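Local coordinates for CRISPR-associated endonuclease C2c1 (Alicyclobacillus acidoterrestris, PDB 5U31), which binds a guide RNA and, with its RuvC nuclease and a divalent metal ion, cuts complementary DNA that carries a protospacer adjacent motif in bacterial antiviral defence, at residues 72-77 against 95-100; 604-609 against 990-995; 641-646 against 766-771. The protein carries 3 engineered substitutions. All blocks are in the same frame, centred on the assembly; numbering follows the deposited sequence.

Contact 1: residues 72-77 against 95-100; sequences ELLERL and ELLQLA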
loop_
_atom_site.group_PDB
_atom_site.type_symbol
_atom_site.label_atom_id
_atom_site.label_comp_id
_atom_site.label_asym_id
_atom_site.label_seq_id
_atom_site.Cartn_x
_atom_site.Cartn_y
_atom_site.Cartn_z
ATOM N N GLU A 72 -31.848 27.542 -4.512
ATOM C CA GLU A 72 -32.343 26.489 -5.387
ATOM C C GLU A 72 -33.258 25.536 -4.638
ATOM O O GLU A 72 -34.238 25.037 -5.203
ATOM C CB GLU A 72 -31.171 25.729 -6.003
ATOM C CG GLU A 72 -31.569 24.628 -6.960
ATOM C CD GLU A 72 -30.357 23.922 -7.532
ATOM O OE1 GLU A 72 -29.243 24.472 -7.394
ATOM O OE2 GLU A 72 -30.513 22.823 -8.108
ATOM N N LEU A 73 -32.945 25.261 -3.372
ATOM C CA LEU A 73 -33.817 24.420 -2.562
ATOM C C LEU A 73 -35.213 25.021 -2.486
ATOM O O LEU A 73 -36.210 24.344 -2.763
ATOM C CB LEU A 73 -33.222 24.252 -1.165
ATOM C CG LEU A 73 -33.574 23.040 -0.302
ATOM C CD1 LEU A 73 -33.923 23.505 1.094
ATOM C CD2 LEU A 73 -34.685 22.182 -0.891
ATOM N N LEU A 74 -35.298 26.304 -2.134
ATOM C CA LEU A 74 -36.595 26.951 -1.994
ATOM C C LEU A 74 -37.357 26.958 -3.312
ATOM O O LEU A 74 -38.581 26.783 -3.326
ATOM C CB LEU A 74 -36.409 28.369 -1.462
ATOM C CG LEU A 74 -35.956 28.434 -0.005
ATOM C CD1 LEU A 74 -35.568 29.843 0.357
ATOM C CD2 LEU A 74 -37.062 27.939 0.903
ATOM N N GLU A 75 -36.649 27.148 -4.431
ATOM C CA GLU A 75 -37.298 27.080 -5.738
ATOM C C GLU A 75 -37.982 25.735 -5.949
ATOM O O GLU A 75 -39.101 25.675 -6.471
ATOM C CB GLU A 75 -36.278 27.331 -6.848
ATOM C CG GLU A 75 -36.098 28.782 -7.251
ATOM C CD GLU A 75 -35.194 28.922 -8.465
ATOM O OE1 GLU A 75 -34.002 29.254 -8.292
ATOM O OE2 GLU A 75 -35.675 28.675 -9.593
ATOM N N ARG A 76 -37.326 24.643 -5.548
ATOM C CA ARG A 76 -37.949 23.328 -5.668
ATOM C C ARG A 76 -39.106 23.166 -4.691
ATOM O O ARG A 76 -40.155 22.621 -5.052
ATOM C CB ARG A 76 -36.919 22.226 -5.442
ATOM C CG ARG A 76 -35.900 22.100 -6.542
ATOM C CD ARG A 76 -35.252 20.735 -6.512
ATOM N NE ARG A 76 -34.052 20.690 -7.336
ATOM C CZ ARG A 76 -33.371 19.580 -7.598
ATOM N NH1 ARG A 76 -33.779 18.420 -7.104
ATOM N NH2 ARG A 76 -32.286 19.632 -8.357
ATOM N N LEU A 77 -38.930 23.618 -3.448
ATOM C CA LEU A 77 -39.974 23.434 -2.445
ATOM C C LEU A 77 -41.222 24.228 -2.801
ATOM O O LEU A 77 -42.342 23.715 -2.699
ATOM C CB LEU A 77 -39.461 23.833 -1.062
ATOM C CG LEU A 77 -38.224 23.102 -0.542
ATOM C CD1 LEU A 77 -37.947 23.447 0.912
ATOM C CD2 LEU A 77 -38.381 21.606 -0.721
ATOM N N GLU A 95 -38.500 28.794 7.833
ATOM C CA GLU A 95 -39.137 27.574 8.320
ATOM C C GLU A 95 -38.857 26.403 7.387
ATOM O O GLU A 95 -38.467 25.318 7.834
ATOM C CB GLU A 95 -40.641 27.789 8.478
ATOM C CG GLU A 95 -41.001 28.764 9.574
ATOM C CD GLU A 95 -42.496 28.933 9.737
ATOM O OE1 GLU A 95 -42.985 28.773 10.874
ATOM O OE2 GLU A 95 -43.182 29.220 8.730
ATOM N N LEU A 96 -39.033 26.613 6.081
ATOM C CA LEU A 96 -38.812 25.542 5.114
ATOM C C LEU A 96 -37.348 25.118 5.072
ATOM O O LEU A 96 -37.047 23.927 4.937
ATOM C CB LEU A 96 -39.276 25.984 3.729
ATOM C CG LEU A 96 -40.672 25.578 3.270
ATOM C CD1 LEU A 96 -41.695 25.776 4.365
ATOM C CD2 LEU A 96 -41.029 26.392 2.051
ATOM N N LEU A 97 -36.426 26.077 5.177
ATOM C CA LEU A 97 -35.007 25.729 5.190
ATOM C C LEU A 97 -34.647 24.911 6.424
ATOM O O LEU A 97 -33.882 23.943 6.334
ATOM C CB LEU A 97 -34.153 26.994 5.118
ATOM C CG LEU A 97 -34.160 27.754 3.791
ATOM C CD1 LEU A 97 -33.156 28.874 3.835
ATOM C CD2 LEU A 97 -33.857 26.826 2.643
ATOM N N GLN A 98 -35.191 25.280 7.587
ATOM C CA GLN A 98 -34.916 24.517 8.801
ATOM C C GLN A 98 -35.510 23.117 8.725
ATOM O O GLN A 98 -34.879 22.148 9.159
ATOM C CB GLN A 98 -35.445 25.263 10.024
ATOM C CG GLN A 98 -34.646 26.506 10.363
ATOM C CD GLN A 98 -35.076 27.138 11.668
ATOM O OE1 GLN A 98 -35.786 26.523 12.466
ATOM N NE2 GLN A 98 -34.649 28.376 11.897
ATOM N N LEU A 99 -36.722 22.991 8.177
ATOM C CA LEU A 99 -37.322 21.672 8.001
ATOM C C LEU A 99 -36.464 20.802 7.093
ATOM O O LEU A 99 -36.166 19.648 7.418
ATOM C CB LEU A 99 -38.730 21.806 7.425
ATOM C CG LEU A 99 -39.844 20.942 8.027
ATOM C CD1 LEU A 99 -40.903 20.629 6.975
ATOM C CD2 LEU A 99 -39.303 19.667 8.654
ATOM N N ALA A 100 -36.061 21.344 5.941
ATOM C CA ALA A 100 -35.259 20.568 5.004
ATOM C C ALA A 100 -33.961 20.116 5.644
ATOM O O ALA A 100 -33.541 18.967 5.469
ATOM C CB ALA A 100 -34.973 21.389 3.753
#
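Leu-74 and Leu-97 mark the crossing of two helices, their CA atoms 7.5 Å apart, where the local axes of 72-77 and 95-100 pass almost perpendicular at 98° and come within 10.5 Å. The crossing is wholly apolar, with no hydrogen bond from one segment to the other, and five leucines and an alanine supply it. CD2 of Leu-97 is the branch most engaged: it meets CG of Leu-74 at 3.7 Å and the CD1 methyl of Leu-73 at the same distance, so one methyl touches two successive residues of the facing helix. The two contacts differ in direction. The side chain of Leu-74 crosses that of Leu-97 at about a right angle, whereas Leu-73 and Leu-97 run past one another in opposite senses. Leu-73 CD1 reaches further along the facing helix to Ala-100 CB, 3.6 Å away, a methyl-to-methyl contact. In Leu-73, CG lies opposite the backbone N and beside the carbonyl carbon (chi1 -156°), and from there CD1 reaches Leu-97 and Ala-100; in Leu-74 and Leu-77 CG lies beside N. One turn on from Leu-73, Leu-77 places CD1 4.0 Å from Leu-96 CB, and CD2 of Leu-74 approaches the same CB at 4.1 Å. Leu-96 is thus touched by both through its first side-chain carbon. The contact belongs to the helical REC1 domain, far from the annotated sites, and ties helix 66-83 to the next helix, 93-107. Helix 17-45 closes one flank, with Trp-40 on Leu-73 and Leu-44 on Ala-100, and Gln-46 just beyond it touches both segments; helix 176-185 packs on Leu-99 of helix 93-107.

Contact 2: residues 604-609 against 990-995; sequences PIKGND and WSDFDI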
loop_
_atom_site.group_PDB
_atom_site.type_symbol
_atom_site.label_atom_id
_atom_site.label_comp_id
_atom_site.label_asym_id
_atom_site.label_seq_id
_atom_site.Cartn_x
_atom_site.Cartn_y
_atom_site.Cartn_z
ATOM N N PRO A 604 12.544 -21.374 24.250
ATOM C CA PRO A 604 11.783 -21.399 25.500
ATOM C C PRO A 604 10.527 -20.554 25.378
ATOM O O PRO A 604 10.474 -19.577 24.625
ATOM C CB PRO A 604 12.758 -20.812 26.526
ATOM C CG PRO A 604 13.746 -20.035 25.725
ATOM C CD PRO A 604 13.870 -20.754 24.417
ATOM N N ILE A 605 9.499 -20.963 26.113
ATOM C CA ILE A 605 8.216 -20.272 26.138
ATOM C C ILE A 605 8.035 -19.653 27.512
ATOM O O ILE A 605 8.180 -20.338 28.533
ATOM C CB ILE A 605 7.054 -21.224 25.819
ATOM C CG1 ILE A 605 7.235 -21.840 24.435
ATOM C CG2 ILE A 605 5.741 -20.486 25.900
ATOM C CD1 ILE A 605 6.119 -22.765 24.048
ATOM N N LYS A 606 7.720 -18.362 27.540
ATOM C CA LYS A 606 7.512 -17.675 28.808
ATOM C C LYS A 606 6.349 -18.305 29.564
ATOM O O LYS A 606 5.338 -18.692 28.974
ATOM C CB LYS A 606 7.252 -16.189 28.561
ATOM C CG LYS A 606 6.960 -15.365 29.805
ATOM C CD LYS A 606 6.633 -13.931 29.422
ATOM C CE LYS A 606 6.306 -13.081 30.633
ATOM N NZ LYS A 606 6.004 -11.676 30.246
ATOM N N GLY A 607 6.510 -18.424 30.880
ATOM C CA GLY A 607 5.464 -18.978 31.718
ATOM C C GLY A 607 5.597 -20.470 31.931
ATOM O O GLY A 607 6.041 -20.916 32.993
ATOM N N ASN A 608 5.219 -21.252 30.923
ATOM C CA ASN A 608 5.282 -22.705 31.021
ATOM C C ASN A 608 6.726 -23.170 30.885
ATOM O O ASN A 608 7.370 -22.927 29.859
ATOM C CB ASN A 608 4.414 -23.351 29.944
ATOM C CG ASN A 608 3.304 -22.442 29.472
ATOM O OD1 ASN A 608 3.518 -21.253 29.243
ATOM N ND2 ASN A 608 2.103 -22.995 29.334
ATOM N N ASP A 609 7.232 -23.834 31.918
ATOM C CA ASP A 609 8.549 -24.446 31.844
ATOM C C ASP A 609 8.514 -25.837 31.231
ATOM O O ASP A 609 9.567 -26.357 30.847
ATOM C CB ASP A 609 9.179 -24.522 33.236
ATOM C CG ASP A 609 9.429 -23.154 33.836
ATOM O OD1 ASP A 609 9.731 -22.217 33.069
ATOM O OD2 ASP A 609 9.320 -23.018 35.072
ATOM N N TRP A 990 7.373 -16.205 21.688
ATOM C CA TRP A 990 7.310 -17.092 22.840
ATOM C C TRP A 990 7.970 -16.517 24.084
ATOM O O TRP A 990 7.840 -17.113 25.158
ATOM C CB TRP A 990 7.959 -18.438 22.503
ATOM C CG TRP A 990 7.429 -19.053 21.250
ATOM C CD1 TRP A 990 8.112 -19.263 20.090
ATOM C CD2 TRP A 990 6.094 -19.522 21.021
ATOM N NE1 TRP A 990 7.288 -19.842 19.152
ATOM C CE2 TRP A 990 6.044 -20.011 19.700
ATOM C CE3 TRP A 990 4.937 -19.579 21.806
ATOM C CZ2 TRP A 990 4.885 -20.549 19.147
ATOM C CZ3 TRP A 990 3.786 -20.111 21.254
ATOM C CH2 TRP A 990 3.769 -20.587 19.938
ATOM N N SER A 991 8.674 -15.392 23.974
ATOM C CA SER A 991 9.359 -14.805 25.116
ATOM C C SER A 991 8.810 -13.446 25.521
ATOM O O SER A 991 9.372 -12.822 26.429
ATOM C CB SER A 991 10.859 -14.667 24.826
ATOM O OG SER A 991 11.089 -13.679 23.839
ATOM N N ASP A 992 7.741 -12.974 24.882
ATOM C CA ASP A 992 7.171 -11.653 25.140
ATOM C C ASP A 992 8.255 -10.579 25.054
ATOM O O ASP A 992 8.508 -9.827 25.996
ATOM C CB ASP A 992 6.469 -11.612 26.500
ATOM C CG ASP A 992 5.359 -10.582 26.550
ATOM O OD1 ASP A 992 4.376 -10.806 27.286
ATOM O OD2 ASP A 992 5.456 -9.562 25.837
ATOM N N PHE A 993 8.907 -10.533 23.900
ATOM C CA PHE A 993 10.058 -9.662 23.730
ATOM C C PHE A 993 9.649 -8.197 23.763
ATOM O O PHE A 993 8.611 -7.806 23.220
ATOM C CB PHE A 993 10.759 -9.982 22.412
ATOM C CG PHE A 993 11.832 -9.004 22.030
ATOM C CD1 PHE A 993 13.136 -9.189 22.452
ATOM C CD2 PHE A 993 11.543 -7.914 21.223
ATOM C CE1 PHE A 993 14.128 -8.301 22.090
ATOM C CE2 PHE A 993 12.529 -7.021 20.862
ATOM C CZ PHE A 993 13.823 -7.215 21.293
ATOM N N ASP A 994 10.482 -7.382 24.405
ATOM C CA ASP A 994 10.373 -5.934 24.337
ATOM C C ASP A 994 11.727 -5.362 23.946
ATOM O O ASP A 994 12.768 -5.855 24.396
ATOM C CB ASP A 994 9.913 -5.341 25.672
ATOM C CG ASP A 994 9.368 -3.932 25.525
ATOM O OD1 ASP A 994 8.202 -3.784 25.095
ATOM O OD2 ASP A 994 10.105 -2.972 25.832
ATOM N N ILE A 995 11.710 -4.323 23.108
ATOM C CA ILE A 995 12.946 -3.677 22.683
ATOM C C ILE A 995 13.787 -3.214 23.867
ATOM O O ILE A 995 15.016 -3.156 23.760
ATOM C CB ILE A 995 12.627 -2.499 21.730
ATOM C CG1 ILE A 995 13.464 -2.594 20.458
ATOM C CG2 ILE A 995 12.859 -1.155 22.405
ATOM C CD1 ILE A 995 14.938 -2.567 20.702
#
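Ile-605 and Trp-990 lie side by side and point the same way, joining a loop of the first RuvC region to the C-terminal end of helix 977-990, which closes in a Schellman motif. This is a joint within the RNase H-like fold of the RuvC nuclease: the loop leads from strand 602-604 to strand 611-621 of the mixed sheet, and the helix has near its start Ala-978, an engineered residue at an active-site position. Ile-605 brings CG1 to 4.0 Å from CB of Trp-990, while its CD1 approaches the indole obliquely, 4.1 Å from CE3. Val-585 of strand 578-587 touches both side chains, so the pair is packed against the sheet. Behind this apolar pair, the backbone supplies the firm bond. Lys-606 N donates to Trp-990 O at 2.7 Å with an N-H...O angle of 167°, and the donor sits nearly on the line of the carbonyl bond. Ile-605 CA adds a C-H...O contact to the same oxygen. Asp-992 (phi 52°) is the first residue to leave helical angles, the positive-phi position of the Schellman motif, and the turn presents its side chain to Lys-606. The lysine is stretched out from CG trans to N (chi1 178°), and it crosses Asp-992 at a slant, its CD 3.7 Å from the aspartate CB. Phe-540 also touches Ile-605, Lys-606 and Asp-992. OD2 of Asp-992 has a further weak, long partner in Arg-1021, while its OD1 forms a weak salt bridge with NZ of Lys-606 at 3.5 Å.

Contact 3: residues 641-646 against 766-771; sequences RTLRQL and ERQYKF. With SO4 (sulfate ion), chain G; nucleotides of chain B.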
loop_
_atom_site.group_PDB
_atom_site.type_symbol
_atom_site.label_atom_id
_atom_site.label_comp_id
_atom_site.label_asym_id
_atom_site.label_seq_id
_atom_site.Cartn_x
_atom_site.Cartn_y
_atom_site.Cartn_z
ATOM N N ARG A 641 19.640 -5.566 -23.174
ATOM C CA ARG A 641 20.845 -5.073 -23.835
ATOM C C ARG A 641 20.549 -3.826 -24.659
ATOM O O ARG A 641 21.158 -2.771 -24.449
ATOM C CB ARG A 641 21.443 -6.175 -24.711
ATOM C CG ARG A 641 22.742 -5.810 -25.414
ATOM C CD ARG A 641 23.503 -7.069 -25.809
ATOM N NE ARG A 641 23.753 -7.921 -24.646
ATOM C CZ ARG A 641 24.294 -9.134 -24.698
ATOM N NH1 ARG A 641 24.652 -9.658 -25.863
ATOM N NH2 ARG A 641 24.477 -9.825 -23.580
ATOM N N THR A 642 19.607 -3.929 -25.602
ATOM C CA THR A 642 19.300 -2.791 -26.464
ATOM C C THR A 642 18.648 -1.656 -25.686
ATOM O O THR A 642 18.829 -0.486 -26.042
ATOM C CB THR A 642 18.401 -3.216 -27.628
ATOM O OG1 THR A 642 17.209 -3.823 -27.120
ATOM C CG2 THR A 642 19.126 -4.205 -28.539
ATOM N N LEU A 643 17.888 -1.966 -24.632
ATOM C CA LEU A 643 17.334 -0.899 -23.804
ATOM C C LEU A 643 18.449 -0.072 -23.175
ATOM O O LEU A 643 18.477 1.156 -23.311
ATOM C CB LEU A 643 16.407 -1.476 -22.732
ATOM C CG LEU A 643 15.891 -0.504 -21.663
ATOM C CD1 LEU A 643 15.214 0.701 -22.279
ATOM C CD2 LEU A 643 14.940 -1.206 -20.713
ATOM N N ARG A 644 19.395 -0.733 -22.499
ATOM C CA ARG A 644 20.481 0.002 -21.856
ATOM C C ARG A 644 21.337 0.738 -22.876
ATOM O O ARG A 644 21.933 1.772 -22.555
ATOM C CB ARG A 644 21.341 -0.941 -21.013
ATOM C CG ARG A 644 20.608 -1.529 -19.819
ATOM C CD ARG A 644 21.538 -2.300 -18.895
ATOM N NE ARG A 644 20.793 -2.969 -17.832
ATOM C CZ ARG A 644 20.477 -2.407 -16.669
ATOM N NH1 ARG A 644 20.846 -1.160 -16.409
ATOM N NH2 ARG A 644 19.792 -3.095 -15.763
ATOM N N GLN A 645 21.409 0.229 -24.106
ATOM C CA GLN A 645 22.108 0.951 -25.162
ATOM C C GLN A 645 21.410 2.269 -25.465
ATOM O O GLN A 645 22.024 3.343 -25.419
ATOM C CB GLN A 645 22.191 0.090 -26.422
ATOM C CG GLN A 645 23.118 -1.095 -26.310
ATOM C CD GLN A 645 23.227 -1.854 -27.611
ATOM O OE1 GLN A 645 22.225 -2.109 -28.279
ATOM N NE2 GLN A 645 24.447 -2.207 -27.988
ATOM N N LEU A 646 20.113 2.204 -25.776
ATOM C CA LEU A 646 19.372 3.411 -26.118
ATOM C C LEU A 646 19.369 4.409 -24.970
ATOM O O LEU A 646 19.407 5.623 -25.203
ATOM C CB LEU A 646 17.941 3.045 -26.514
ATOM C CG LEU A 646 17.789 2.070 -27.686
ATOM C CD1 LEU A 646 16.359 1.596 -27.786
ATOM C CD2 LEU A 646 18.231 2.696 -28.997
ATOM N N GLU A 766 8.875 -1.795 -15.922
ATOM C CA GLU A 766 8.943 -0.396 -15.512
ATOM C C GLU A 766 10.064 0.341 -16.228
ATOM O O GLU A 766 9.909 1.510 -16.598
ATOM C CB GLU A 766 9.142 -0.296 -14.002
ATOM C CG GLU A 766 7.947 -0.705 -13.171
ATOM C CD GLU A 766 6.973 0.436 -12.957
ATOM O OE1 GLU A 766 7.026 1.425 -13.726
ATOM O OE2 GLU A 766 6.161 0.345 -12.010
ATOM N N ARG A 767 11.207 -0.322 -16.417
ATOM C CA ARG A 767 12.328 0.322 -17.088
ATOM C C ARG A 767 11.944 0.763 -18.493
ATOM O O ARG A 767 12.350 1.840 -18.946
ATOM C CB ARG A 767 13.528 -0.621 -17.130
ATOM C CG ARG A 767 14.638 -0.264 -16.164
ATOM C CD ARG A 767 15.862 -1.136 -16.386
ATOM N NE ARG A 767 15.837 -2.338 -15.560
ATOM C CZ ARG A 767 16.226 -2.374 -14.291
ATOM N NH1 ARG A 767 16.173 -3.510 -13.611
ATOM N NH2 ARG A 767 16.663 -1.271 -13.700
ATOM N N GLN A 768 11.148 -0.050 -19.193
ATOM C CA GLN A 768 10.736 0.307 -20.547
ATOM C C GLN A 768 9.831 1.532 -20.544
ATOM O O GLN A 768 9.935 2.393 -21.425
ATOM C CB GLN A 768 10.019 -0.867 -21.206
ATOM C CG GLN A 768 10.814 -2.145 -21.256
ATOM C CD GLN A 768 10.000 -3.282 -21.833
ATOM O OE1 GLN A 768 9.324 -3.121 -22.848
ATOM N NE2 GLN A 768 10.045 -4.435 -21.182
ATOM N N TYR A 769 8.927 1.616 -19.572
ATOM C CA TYR A 769 8.061 2.783 -19.476
ATOM C C TYR A 769 8.883 4.047 -19.260
ATOM O O TYR A 769 8.713 5.040 -19.978
ATOM C CB TYR A 769 7.049 2.581 -18.349
ATOM C CG TYR A 769 6.020 3.677 -18.241
ATOM C CD1 TYR A 769 4.818 3.606 -18.940
ATOM C CD2 TYR A 769 6.245 4.782 -17.437
ATOM C CE1 TYR A 769 3.878 4.610 -18.839
ATOM C CE2 TYR A 769 5.315 5.789 -17.332
ATOM C CZ TYR A 769 4.132 5.699 -18.031
ATOM O OH TYR A 769 3.212 6.712 -17.915
ATOM N N LYS A 770 9.805 4.018 -18.291
ATOM C CA LYS A 770 10.588 5.209 -17.972
ATOM C C LYS A 770 11.408 5.674 -19.168
ATOM O O LYS A 770 11.526 6.880 -19.416
ATOM C CB LYS A 770 11.503 4.948 -16.775
ATOM C CG LYS A 770 10.797 4.548 -15.488
ATOM C CD LYS A 770 11.810 4.172 -14.409
ATOM C CE LYS A 770 11.134 3.589 -13.176
ATOM N NZ LYS A 770 12.116 3.273 -12.097
ATOM N N PHE A 771 11.991 4.740 -19.923
ATOM C CA PHE A 771 12.761 5.163 -21.087
ATOM C C PHE A 771 11.861 5.764 -22.158
ATOM O O PHE A 771 12.198 6.796 -22.750
ATOM C CB PHE A 771 13.559 4.005 -21.676
ATOM C CG PHE A 771 14.112 4.309 -23.035
ATOM C CD1 PHE A 771 15.217 5.132 -23.176
ATOM C CD2 PHE A 771 13.504 3.811 -24.174
ATOM C CE1 PHE A 771 15.716 5.434 -24.425
ATOM C CE2 PHE A 771 13.998 4.112 -25.426
ATOM C CZ PHE A 771 15.106 4.924 -25.552
HETATM S S SO4 G . 18.909 0.620 -13.423
HETATM O O1 SO4 G . 19.693 -0.074 -14.444
HETATM O O2 SO4 G . 19.766 1.580 -12.738
HETATM O O3 SO4 G . 17.776 1.326 -14.023
HETATM O O4 SO4 G . 18.422 -0.354 -12.450
ATOM P P U B 37 1.700 -9.609 -24.513
ATOM O OP1 U B 37 0.723 -10.307 -25.385
ATOM O OP2 U B 37 2.948 -9.051 -25.081
ATOM O "O5'" U B 37 0.927 -8.372 -23.888
ATOM C "C5'" U B 37 1.587 -7.458 -23.022
ATOM C "C4'" U B 37 1.565 -6.045 -23.562
ATOM O "O4'" U B 37 2.659 -5.330 -22.937
ATOM C "C3'" U B 37 1.794 -5.939 -25.066
ATOM O "O3'" U B 37 1.156 -4.775 -25.616
ATOM C "C2'" U B 37 3.307 -5.800 -25.159
ATOM O "O2'" U B 37 3.763 -5.149 -26.322
ATOM C "C1'" U B 37 3.641 -4.996 -23.901
ATOM N N1 U B 37 4.955 -5.348 -23.339
ATOM C C2 U B 37 5.919 -4.369 -23.182
ATOM O O2 U B 37 5.733 -3.202 -23.475
ATOM N N3 U B 37 7.114 -4.805 -22.664
ATOM C C4 U B 37 7.444 -6.100 -22.306
ATOM O O4 U B 37 8.562 -6.354 -21.854
ATOM C C5 U B 37 6.395 -7.053 -22.504
ATOM C C6 U B 37 5.223 -6.652 -23.004
ATOM P P G B 104 11.739 7.572 -9.043
ATOM O OP1 G B 104 12.914 6.666 -9.120
ATOM O OP2 G B 104 11.884 8.916 -8.421
ATOM O "O5'" G B 104 11.102 7.771 -10.487
ATOM C "C5'" G B 104 10.443 6.690 -11.128
ATOM C "C4'" G B 104 9.606 7.160 -12.284
ATOM O "O4'" G B 104 8.371 7.748 -11.805
ATOM C "C3'" G B 104 10.219 8.254 -13.132
ATOM O "O3'" G B 104 11.185 7.767 -14.036
ATOM C "C2'" G B 104 8.999 8.873 -13.799
ATOM O "O2'" G B 104 8.542 8.056 -14.865
ATOM C "C1'" G B 104 7.974 8.792 -12.669
ATOM N N9 G B 104 7.905 10.043 -11.895
ATOM C C8 G B 104 8.480 10.295 -10.674
ATOM N N7 G B 104 8.231 11.502 -10.245
ATOM C C5 G B 104 7.447 12.072 -11.242
ATOM C C6 G B 104 6.870 13.363 -11.335
ATOM O O6 G B 104 6.939 14.295 -10.525
ATOM N N1 G B 104 6.152 13.521 -12.517
ATOM C C2 G B 104 6.003 12.560 -13.486
ATOM N N2 G B 104 5.269 12.905 -14.555
ATOM N N3 G B 104 6.536 11.351 -13.412
ATOM C C4 G B 104 7.238 11.181 -12.271
#
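Sulfate O1 is gripped by both terminal nitrogens of Arg-644, whose guanidinium meets it edge-on: NH1 donates at 2.5 Å with an N-H...O angle of 157°, and NH2 adds a weaker bond. Arg-644 reaches the ion with its chain extended from CG to NE. Arg-767, from the facing helix and bent at chi3, turns the edge of its own guanidinium to the same ion, though the modelled approach is too close to define a bond. NH2 of Arg-644 lies over the centre of the Arg-767 guanidinium, 3.9 Å from CZ, with the two planes 41° apart. The ion, probably from the crystallisation liquor, would offset the two positive charges, and Gln-640 OE1 accepts from Arg-767 NE. Beneath the arginines the contact is apolar. Leu-643 sets CD1 3.7 Å from Phe-771 CB and spreads CD2 toward Arg-767 CB; Leu-646 crosses the phenylalanine at about a right angle, its CB 3.5 Å from ring atom CZ. Gln-768, a guide-RNA-binding residue, uses its amide like a base edge: OE1 accepts from N3 of U37 of chain B at 2.8 Å, and NE2 donates to O4. Tyr-764 O also receives NE2, helping to fix the amide's rotation. The contact joins bridge helix 641-658 to REC2 helix 759-776, their local axes 29° from parallel and 11.0 Å apart at closest approach; helix 709-739 flanks both through Trp-734 and Gln-730.

Contacts 1 and 3 are buried helix-helix packings, whereas contact 2 joins two loops and is only partly buried. The contacts use different helices and loops, their nearest atoms at least about 33 Å apart. Contact 1, within REC1 and about 17 Å from the nucleic acid at nearest atoms, relies on aliphatic carbons alone across a near-perpendicular crossing. Contact 3 has a comparable apolar interior between helices 29° from parallel, but adds two arginines round a sulfate and a direct grip on the guide RNA. Contact 2 combines a backbone bond, an isoleucine-tryptophan packing and a weak ion pair. Along the chain, contact 3 is nested inside the loop closed by contact 2; contact 1 precedes both.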